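Local structure of beta-d-glucoside glucohydrolase (Hypocrea jecorina, 3ZZ1) at residues Pro63-Ser69 / Gly383-Asn388; Ser72-Thr76 / Asn322-Ala327; Ala425-Ala431 / Val469-Asn475. The protein probably hydrolyses terminal, non-reducing beta-D-glucosyl residues with release of beta-D-glucose, as a family 3 beta-glucosidase. All coordinates share one frame; numbering follows the deposited sequence.

Contact 1. Residues Pro63-Ser69 / Gly383-Asn388; sequences PLGVRYS and GSGAVN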
loop_
_atom_site.group_PDB
_atom_site.type_symbol
_atom_site.label_atom_id
_atom_site.label_comp_id
_atom_site.label_asym_id
_atom_site.label_seq_id
_atom_site.Cartn_x
_atom_site.Cartn_y
_atom_site.Cartn_z
ATOM N N PRO A 63 8.758 2.968 1.171
ATOM C CA PRO A 63 7.355 3.378 1.076
ATOM C C PRO A 63 6.767 4.104 2.297
ATOM O O PRO A 63 5.758 4.795 2.153
ATOM C CB PRO A 63 6.619 2.051 0.838
ATOM C CG PRO A 63 7.667 1.129 0.298
ATOM C CD PRO A 63 8.901 1.506 1.039
ATOM N N LEU A 64 7.367 3.944 3.476
ATOM C CA LEU A 64 6.865 4.624 4.683
ATOM C C LEU A 64 7.878 5.567 5.344
ATOM O O LEU A 64 7.713 5.962 6.501
ATOM C CB LEU A 64 6.294 3.621 5.700
ATOM C CG LEU A 64 7.103 2.412 6.196
ATOM C CD1 LEU A 64 8.193 2.795 7.171
ATOM C CD2 LEU A 64 6.183 1.393 6.843
ATOM N N GLY A 65 8.927 5.924 4.611
ATOM C CA GLY A 65 9.915 6.859 5.130
ATOM C C GLY A 65 11.343 6.535 4.757
ATOM O O GLY A 65 11.611 5.566 4.040
ATOM N N VAL A 66 12.261 7.356 5.258
ATOM C CA VAL A 66 13.672 7.265 4.899
ATOM C C VAL A 66 14.339 6.136 5.678
ATOM O O VAL A 66 14.393 6.172 6.906
ATOM C CB VAL A 66 14.417 8.603 5.165
ATOM C CG1 VAL A 66 15.847 8.533 4.654
ATOM C CG2 VAL A 66 13.685 9.776 4.517
ATOM N N ARG A 67 14.850 5.141 4.956
ATOM C CA ARG A 67 15.554 4.015 5.572
ATOM C C ARG A 67 16.963 4.397 6.010
ATOM O O ARG A 67 17.635 5.179 5.341
ATOM C CB ARG A 67 15.616 2.836 4.602
ATOM C CG ARG A 67 16.046 1.510 5.228
ATOM C CD ARG A 67 16.146 0.446 4.160
ATOM N NE ARG A 67 16.440 -0.875 4.701
ATOM C CZ ARG A 67 16.656 -1.958 3.958
ATOM N NH1 ARG A 67 16.609 -1.885 2.628
ATOM N NH2 ARG A 67 16.920 -3.116 4.547
ATOM N N TYR A 68 17.384 3.824 7.139
ATOM C CA TYR A 68 18.717 4.013 7.740
ATOM C C TYR A 68 18.926 5.388 8.369
ATOM O O TYR A 68 20.000 5.682 8.892
ATOM C CB TYR A 68 19.850 3.701 6.747
ATOM C CG TYR A 68 19.805 2.320 6.130
ATOM C CD1 TYR A 68 19.858 1.170 6.925
ATOM C CD2 TYR A 68 19.736 2.165 4.747
ATOM C CE1 TYR A 68 19.826 -0.098 6.350
ATOM C CE2 TYR A 68 19.708 0.915 4.166
ATOM C CZ TYR A 68 19.752 -0.216 4.967
ATOM O OH TYR A 68 19.718 -1.456 4.376
ATOM N N SER A 69 17.898 6.222 8.337
ATOM C CA SER A 69 17.989 7.550 8.914
ATOM C C SER A 69 17.782 7.505 10.421
ATOM O O SER A 69 17.036 6.671 10.934
ATOM C CB SER A 69 16.973 8.485 8.264
ATOM O OG SER A 69 16.987 9.761 8.876
ATOM N N GLY A 383 11.579 -5.969 6.673
ATOM C CA GLY A 383 12.225 -5.985 5.366
ATOM C C GLY A 383 12.706 -4.612 4.967
ATOM O O GLY A 383 12.929 -3.753 5.824
ATOM N N SER A 384 12.858 -4.407 3.660
ATOM C CA SER A 384 13.361 -3.150 3.109
ATOM C C SER A 384 12.392 -1.977 3.296
ATOM O O SER A 384 12.789 -0.815 3.178
ATOM C CB SER A 384 13.667 -3.320 1.618
ATOM O OG SER A 384 12.465 -3.460 0.867
ATOM N N GLY A 385 11.130 -2.291 3.579
ATOM C CA GLY A 385 10.093 -1.273 3.739
ATOM C C GLY A 385 9.883 -0.820 5.167
ATOM O O GLY A 385 8.950 -0.068 5.452
ATOM N N ALA A 386 10.754 -1.282 6.063
ATOM C CA ALA A 386 10.738 -0.866 7.459
ATOM C C ALA A 386 11.803 0.209 7.698
ATOM O O ALA A 386 12.763 0.311 6.932
ATOM C CB ALA A 386 10.978 -2.072 8.361
ATOM N N VAL A 387 11.619 1.015 8.745
ATOM C CA VAL A 387 12.578 2.072 9.109
ATOM C C VAL A 387 12.805 2.132 10.627
ATOM O O VAL A 387 12.105 1.470 11.393
ATOM C CB VAL A 387 12.129 3.487 8.622
ATOM C CG1 VAL A 387 12.023 3.561 7.098
ATOM C CG2 VAL A 387 10.819 3.899 9.278
ATOM N N ASN A 388 13.781 2.938 11.044
ATOM C CA ASN A 388 14.031 3.218 12.455
ATOM C C ASN A 388 12.959 4.129 13.053
ATOM O O ASN A 388 12.503 5.076 12.401
ATOM C CB ASN A 388 15.384 3.913 12.625
ATOM C CG ASN A 388 16.560 3.020 12.283
ATOM O OD1 ASN A 388 17.440 3.415 11.516
ATOM N ND2 ASN A 388 16.599 1.825 12.865
HETATM O O HOH W 1 10.046 2.897 4.325
HETATM O O HOH W 2 15.234 5.158 9.075
#
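R67 and L64 meet S384, G385 and V387 in a buried loop-to-loop contact, which ties the TIM-barrel-type N-terminal domain to the C-terminal domain of this family 3 enzyme. Neither segment is regular helix or strand, and no clear direct hydrogen bond crosses. R67 reaches across with its whole side chain: CG stands anti to the backbone N (chi1 -167°) and the chain runs extended to NE, which brings the guanidinium alongside S384. There S384 CA lies 3.5 Å above one face, offset toward the rim, and NH1 comes within 3.4 Å of S384 CB. Y68 OH sits over the centre of the opposite face, so the flat group is sandwiched. Salt bridges from NH1 to D61 and NH2 to D370 probably fix its rotation.

V387 fills the middle with two methyls: CG1 rests against the carbonyl V66 O at 3.5 Å, while CG2 makes the apolar contact with L64 CD1 at 3.5 Å. L64 also lays CG on the backbone opposite, 3.2 Å from G385 O. Two waters add polar links: one accepts from L64 N at 3.0 Å and donates weakly to G385 O; another donates to S69 O and accepts weakly from N388 N.

Behind 63-69, helix 87-103 offers R93 to L64 and V101 to V66; this loop joins strand 58-60 to helix 78-83, while helix 395-404 follows the other segment.

Contact 2. Residues Ser72-Thr76 / Asn322-Ala327; sequences STAFT and NVRAIA
V323 of helix 320-329 presents both its methyls to the 72-76 segment, part of the loop between strand 58-60 and helix 78-83 in the N-terminal family 3 domain. CG2 meets T73 CG2 at 3.6 Å and F75 CD2 at 3.7 Å, while CG1, placed anti to the backbone N (chi1 -176°), lies 3.8 Å from T76 CG2. V323 runs antiparallel to the side chains of T73 and T76, past which it lies, but crosses F75 at about a right angle. One turn along the helix, I326 turns CG2 toward T76 and comes 3.3 Å from its OG1. N322 sets OD1 at the ring edge of F75, 3.7 Å from CD2, with the amide and ring planes 58° apart.

A single water closes the polar side, accepting from T76 N at 3.1 Å and donating to N322 OD1 at 2.9 Å; it lies in the ring plane at the edge of F75. One face of that ring is covered from within the loop, since T73 CG2 stands over its centre, a CH-pi contact.

Further out, N322 ND2 donates to E92 OE2 and L89 O, which with the water on OD1 fixes which way the amide is turned. T73 OG1 is hydrogen-bonded to E100, F75 rests on F96 and I97 of helix 87-103, and the backbone of A74 is held through S507 and Q508.

With every touching residue buried and no direct hydrogen bond between loop and helix, cohesion rests on methyl and ring contacts, and the bridging water meets the polar needs of T76 N and N322 OD1.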
loop_
_atom_site.group_PDB
_atom_site.type_symbol
_atom_site.label_atom_id
_atom_site.label_comp_id
_atom_site.label_asym_id
_atom_site.label_seq_id
_atom_site.Cartn_x
_atom_site.Cartn_y
_atom_site.Cartn_z
ATOM N N SER A 72 14.552 10.786 11.024
ATOM C CA SER A 72 13.369 10.774 10.169
ATOM C C SER A 72 12.144 10.210 10.879
ATOM O O SER A 72 12.258 9.520 11.898
ATOM C CB SER A 72 13.641 9.976 8.897
ATOM O OG SER A 72 13.995 8.641 9.223
ATOM N N THR A 73 10.978 10.528 10.325
ATOM C CA THR A 73 9.712 10.004 10.801
ATOM C C THR A 73 9.496 8.592 10.258
ATOM O O THR A 73 9.819 8.302 9.106
ATOM C CB THR A 73 8.540 10.930 10.378
ATOM O OG1 THR A 73 8.728 12.236 10.945
ATOM C CG2 THR A 73 7.188 10.376 10.818
ATOM N N ALA A 74 8.974 7.719 11.113
ATOM C CA ALA A 74 8.463 6.425 10.698
ATOM C C ALA A 74 6.968 6.568 10.428
ATOM O O ALA A 74 6.151 6.552 11.354
ATOM C CB ALA A 74 8.714 5.384 11.775
ATOM N N PHE A 75 6.611 6.731 9.156
ATOM C CA PHE A 75 5.208 6.862 8.788
ATOM C C PHE A 75 4.511 5.512 8.881
ATOM O O PHE A 75 5.166 4.466 8.922
ATOM C CB PHE A 75 5.061 7.478 7.392
ATOM C CG PHE A 75 5.516 8.914 7.314
ATOM C CD1 PHE A 75 6.847 9.223 7.034
ATOM C CD2 PHE A 75 4.614 9.954 7.528
ATOM C CE1 PHE A 75 7.275 10.543 6.962
ATOM C CE2 PHE A 75 5.028 11.283 7.457
ATOM C CZ PHE A 75 6.364 11.580 7.177
ATOM N N THR A 76 3.185 5.537 8.953
ATOM C CA THR A 76 2.409 4.308 8.953
ATOM C C THR A 76 2.642 3.596 7.626
ATOM O O THR A 76 2.875 4.258 6.611
ATOM C CB THR A 76 0.898 4.580 9.113
ATOM O OG1 THR A 76 0.421 5.337 7.992
ATOM C CG2 THR A 76 0.616 5.344 10.408
ATOM N N ASN A 322 0.595 13.568 10.869
ATOM C CA ASN A 322 0.094 12.660 9.851
ATOM C C ASN A 322 0.053 11.228 10.363
ATOM O O ASN A 322 -0.933 10.524 10.149
ATOM C CB ASN A 322 0.927 12.736 8.567
ATOM C CG ASN A 322 0.449 11.753 7.501
ATOM O OD1 ASN A 322 1.015 10.672 7.347
ATOM N ND2 ASN A 322 -0.603 12.121 6.772
ATOM N N VAL A 323 1.129 10.808 11.037
ATOM C CA VAL A 323 1.223 9.451 11.575
ATOM C C VAL A 323 0.137 9.241 12.633
ATOM O O VAL A 323 -0.586 8.243 12.599
ATOM C CB VAL A 323 2.629 9.145 12.151
ATOM C CG1 VAL A 323 2.721 7.693 12.604
ATOM C CG2 VAL A 323 3.700 9.430 11.112
ATOM N N ARG A 324 0.022 10.204 13.549
ATOM C CA ARG A 324 -1.043 10.237 14.552
ATOM C C ARG A 324 -2.415 10.116 13.901
ATOM O O ARG A 324 -3.204 9.253 14.279
ATOM C CB ARG A 324 -0.955 11.531 15.380
ATOM C CG ARG A 324 -2.080 11.748 16.412
ATOM C CD ARG A 324 -1.924 10.819 17.606
ATOM N NE ARG A 324 -2.883 11.089 18.677
ATOM C CZ ARG A 324 -2.692 11.961 19.668
ATOM N NH1 ARG A 324 -1.574 12.677 19.738
ATOM N NH2 ARG A 324 -3.625 12.116 20.600
ATOM N N ALA A 325 -2.682 10.971 12.913
ATOM C CA ALA A 325 -3.982 10.996 12.237
ATOM C C ALA A 325 -4.313 9.671 11.550
ATOM O O ALA A 325 -5.427 9.163 11.688
ATOM C CB ALA A 325 -4.054 12.154 11.239
ATOM N N ILE A 326 -3.350 9.109 10.822
ATOM C CA ILE A 326 -3.599 7.877 10.073
ATOM C C ILE A 326 -3.660 6.651 10.984
ATOM O O ILE A 326 -4.535 5.797 10.820
ATOM C CB ILE A 326 -2.585 7.682 8.926
ATOM C CG1 ILE A 326 -2.843 8.713 7.819
ATOM C CG2 ILE A 326 -2.679 6.268 8.371
ATOM C CD1 ILE A 326 -1.857 8.662 6.666
ATOM N N ALA A 327 -2.733 6.570 11.940
ATOM C CA ALA A 327 -2.755 5.528 12.964
ATOM C C ALA A 327 -4.094 5.520 13.693
ATOM O O ALA A 327 -4.604 4.459 14.050
ATOM C CB ALA A 327 -1.629 5.739 13.953
HETATM O O HOH W 3 1.423 7.933 8.105
#

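Contact 3. Residues Ala425-Ala431 / Val469-Asn475; sequences ARGKDVA and VAGANSN
N473 follows helix 462-472 and reaches to the turn before strand 430-437, joining the first strand and the helix of a beta-alpha-beta crossover in the C-terminal domain. ND2 donates to A425 O at 2.8 Å, nearly straight at 167° and in the amide plane, and to K428 O at 2.9 Å, more bent at 135°, standing above that carbonyl's plane. A425 O takes a second bond, from K428 N on the opposite face, closing the type II turn A425-K428. The amide oxygen is used too: N473 OD1 accepts from N475 N at 2.7 Å, an Asx turn. A leucine at N473 would remove both amide ends and would probably leave K428 O without this donor, A425 O with its turn bond from K428 N, and N475 N without its acceptor.

A431 N donates to N475 O at 3.0 Å, and A431 bonds on to I477, carrying the pairing into strand 476-482. Water covers other backbone needs: one accepts from G427 N and donates to A472 O, a second links D429 O with N475 ND2. K428 NZ donates hydrogen bonds to R426 O and A424 O, while D429 OD2 accepts from S348 N.

R426 lays one face of its guanidinium over A472 CB, which is offset toward the rim. Beneath the polar network, V469 CG1 closes a triangle with the methyls of A425 and A431, 3.8 Å from each CB.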
loop_
_atom_site.group_PDB
_atom_site.type_symbol
_atom_site.label_atom_id
_atom_site.label_comp_id
_atom_site.label_asym_id
_atom_site.label_seq_id
_atom_site.Cartn_x
_atom_site.Cartn_y
_atom_site.Cartn_z
ATOM N N ALA A 425 -6.363 -9.625 35.007
ATOM C CA ALA A 425 -7.737 -9.300 34.603
ATOM C C ALA A 425 -8.799 -9.551 35.679
ATOM O O ALA A 425 -9.870 -8.940 35.645
ATOM C CB ALA A 425 -8.100 -10.035 33.321
ATOM N N ARG A 426 -8.501 -10.443 36.625
ATOM C CA ARG A 426 -9.473 -10.841 37.654
ATOM C C ARG A 426 -9.922 -9.660 38.515
ATOM O O ARG A 426 -9.091 -8.923 39.052
ATOM C CB ARG A 426 -8.910 -11.962 38.537
ATOM C CG ARG A 426 -9.977 -12.850 39.183
ATOM C CD ARG A 426 -9.371 -14.056 39.924
ATOM N NE ARG A 426 -8.513 -14.875 39.064
ATOM C CZ ARG A 426 -8.952 -15.790 38.202
ATOM N NH1 ARG A 426 -10.254 -16.027 38.070
ATOM N NH2 ARG A 426 -8.084 -16.470 37.465
ATOM N N GLY A 427 -11.239 -9.481 38.620
ATOM C CA GLY A 427 -11.831 -8.444 39.471
ATOM C C GLY A 427 -11.834 -7.036 38.895
ATOM O O GLY A 427 -12.282 -6.097 39.561
ATOM N N LYS A 428 -11.347 -6.880 37.663
ATOM C CA LYS A 428 -11.289 -5.562 37.019
ATOM C C LYS A 428 -12.547 -5.257 36.206
ATOM O O LYS A 428 -13.224 -6.172 35.726
ATOM C CB LYS A 428 -10.033 -5.418 36.142
ATOM C CG LYS A 428 -8.721 -5.881 36.784
ATOM C CD LYS A 428 -8.444 -5.209 38.135
ATOM C CE LYS A 428 -7.112 -5.660 38.727
ATOM N NZ LYS A 428 -7.066 -7.131 38.960
ATOM N N ASP A 429 -12.855 -3.970 36.062
ATOM C CA ASP A 429 -14.030 -3.528 35.309
ATOM C C ASP A 429 -13.939 -3.916 33.840
ATOM O O ASP A 429 -14.895 -4.455 33.283
ATOM C CB ASP A 429 -14.239 -2.020 35.460
ATOM C CG ASP A 429 -14.550 -1.620 36.890
ATOM O OD1 ASP A 429 -15.558 -2.105 37.437
ATOM O OD2 ASP A 429 -13.791 -0.826 37.472
ATOM N N VAL A 430 -12.792 -3.630 33.222
ATOM C CA VAL A 430 -12.499 -4.080 31.861
ATOM C C VAL A 430 -11.073 -4.617 31.756
ATOM O O VAL A 430 -10.199 -4.262 32.551
ATOM C CB VAL A 430 -12.710 -2.972 30.784
ATOM C CG1 VAL A 430 -14.168 -2.502 30.748
ATOM C CG2 VAL A 430 -11.764 -1.793 31.008
ATOM N N ALA A 431 -10.859 -5.483 30.772
ATOM C CA ALA A 431 -9.545 -6.027 30.484
ATOM C C ALA A 431 -9.248 -5.839 29.006
ATOM O O ALA A 431 -10.035 -6.255 28.153
ATOM C CB ALA A 431 -9.487 -7.500 30.862
ATOM N N VAL A 469 -7.882 -14.747 29.681
ATOM C CA VAL A 469 -8.426 -13.484 30.178
ATOM C C VAL A 469 -9.958 -13.545 30.263
ATOM O O VAL A 469 -10.550 -13.019 31.214
ATOM C CB VAL A 469 -7.931 -12.270 29.327
ATOM C CG1 VAL A 469 -8.656 -10.978 29.712
ATOM C CG2 VAL A 469 -6.428 -12.092 29.490
ATOM N N ALA A 470 -10.586 -14.209 29.290
ATOM C CA ALA A 470 -12.043 -14.395 29.285
ATOM C C ALA A 470 -12.513 -15.308 30.423
ATOM O O ALA A 470 -13.639 -15.177 30.907
ATOM C CB ALA A 470 -12.522 -14.922 27.939
ATOM N N GLY A 471 -11.647 -16.225 30.845
ATOM C CA GLY A 471 -11.916 -17.060 32.016
ATOM C C GLY A 471 -11.935 -16.278 33.323
ATOM O O GLY A 471 -12.534 -16.718 34.307
ATOM N N ALA A 472 -11.294 -15.110 33.327
ATOM C CA ALA A 472 -11.145 -14.303 34.538
ATOM C C ALA A 472 -11.879 -12.957 34.508
ATOM O O ALA A 472 -11.896 -12.241 35.511
ATOM C CB ALA A 472 -9.671 -14.103 34.856
ATOM N N ASN A 473 -12.487 -12.614 33.374
ATOM C CA ASN A 473 -13.134 -11.306 33.213
ATOM C C ASN A 473 -14.285 -11.320 32.203
ATOM O O ASN A 473 -14.146 -11.857 31.102
ATOM C CB ASN A 473 -12.088 -10.242 32.831
ATOM C CG ASN A 473 -12.575 -8.820 33.059
ATOM O OD1 ASN A 473 -13.507 -8.352 32.400
ATOM N ND2 ASN A 473 -11.928 -8.116 33.983
ATOM N N SER A 474 -15.408 -10.714 32.584
ATOM C CA SER A 474 -16.604 -10.652 31.737
ATOM C C SER A 474 -16.533 -9.615 30.615
ATOM O O SER A 474 -17.286 -9.700 29.646
ATOM C CB SER A 474 -17.846 -10.371 32.587
ATOM O OG SER A 474 -18.392 -11.566 33.109
ATOM N N ASN A 475 -15.637 -8.641 30.756
ATOM C CA ASN A 475 -15.606 -7.482 29.867
ATOM C C ASN A 475 -14.257 -7.295 29.190
ATOM O O ASN A 475 -13.462 -6.431 29.579
ATOM C CB ASN A 475 -15.999 -6.218 30.635
ATOM C CG ASN A 475 -17.465 -6.200 31.004
ATOM O OD1 ASN A 475 -18.338 -6.156 30.135
ATOM N ND2 ASN A 475 -17.747 -6.236 32.302
HETATM O O HOH W 4 -13.473 -10.485 37.106
HETATM O O HOH W 5 -16.142 -7.076 34.365
#

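Overall arrangement
Contacts 1 and 2 lie in the core, each about 14 Å from the centre of the chain, and share one element, the loop between strand 58-60 and helix 78-83. Their centres are about 13 Å apart and they touch: L64 O and F75 N, 3.0 Å apart, probably form a hydrogen bond, and V387 CG2 packs 3.6 Å from A74 CB. Contact 3 is partly buried and remote, its centre about 39 Å from that of contact 1 and 32 Å from that of contact 2. The chemistry follows: contact 1 combines methyls, a salt-bridged guanidinium and waters, contact 2 methyls, a ring and one water, whereas contact 3, local to one crossover, is sewn by direct hydrogen bonds.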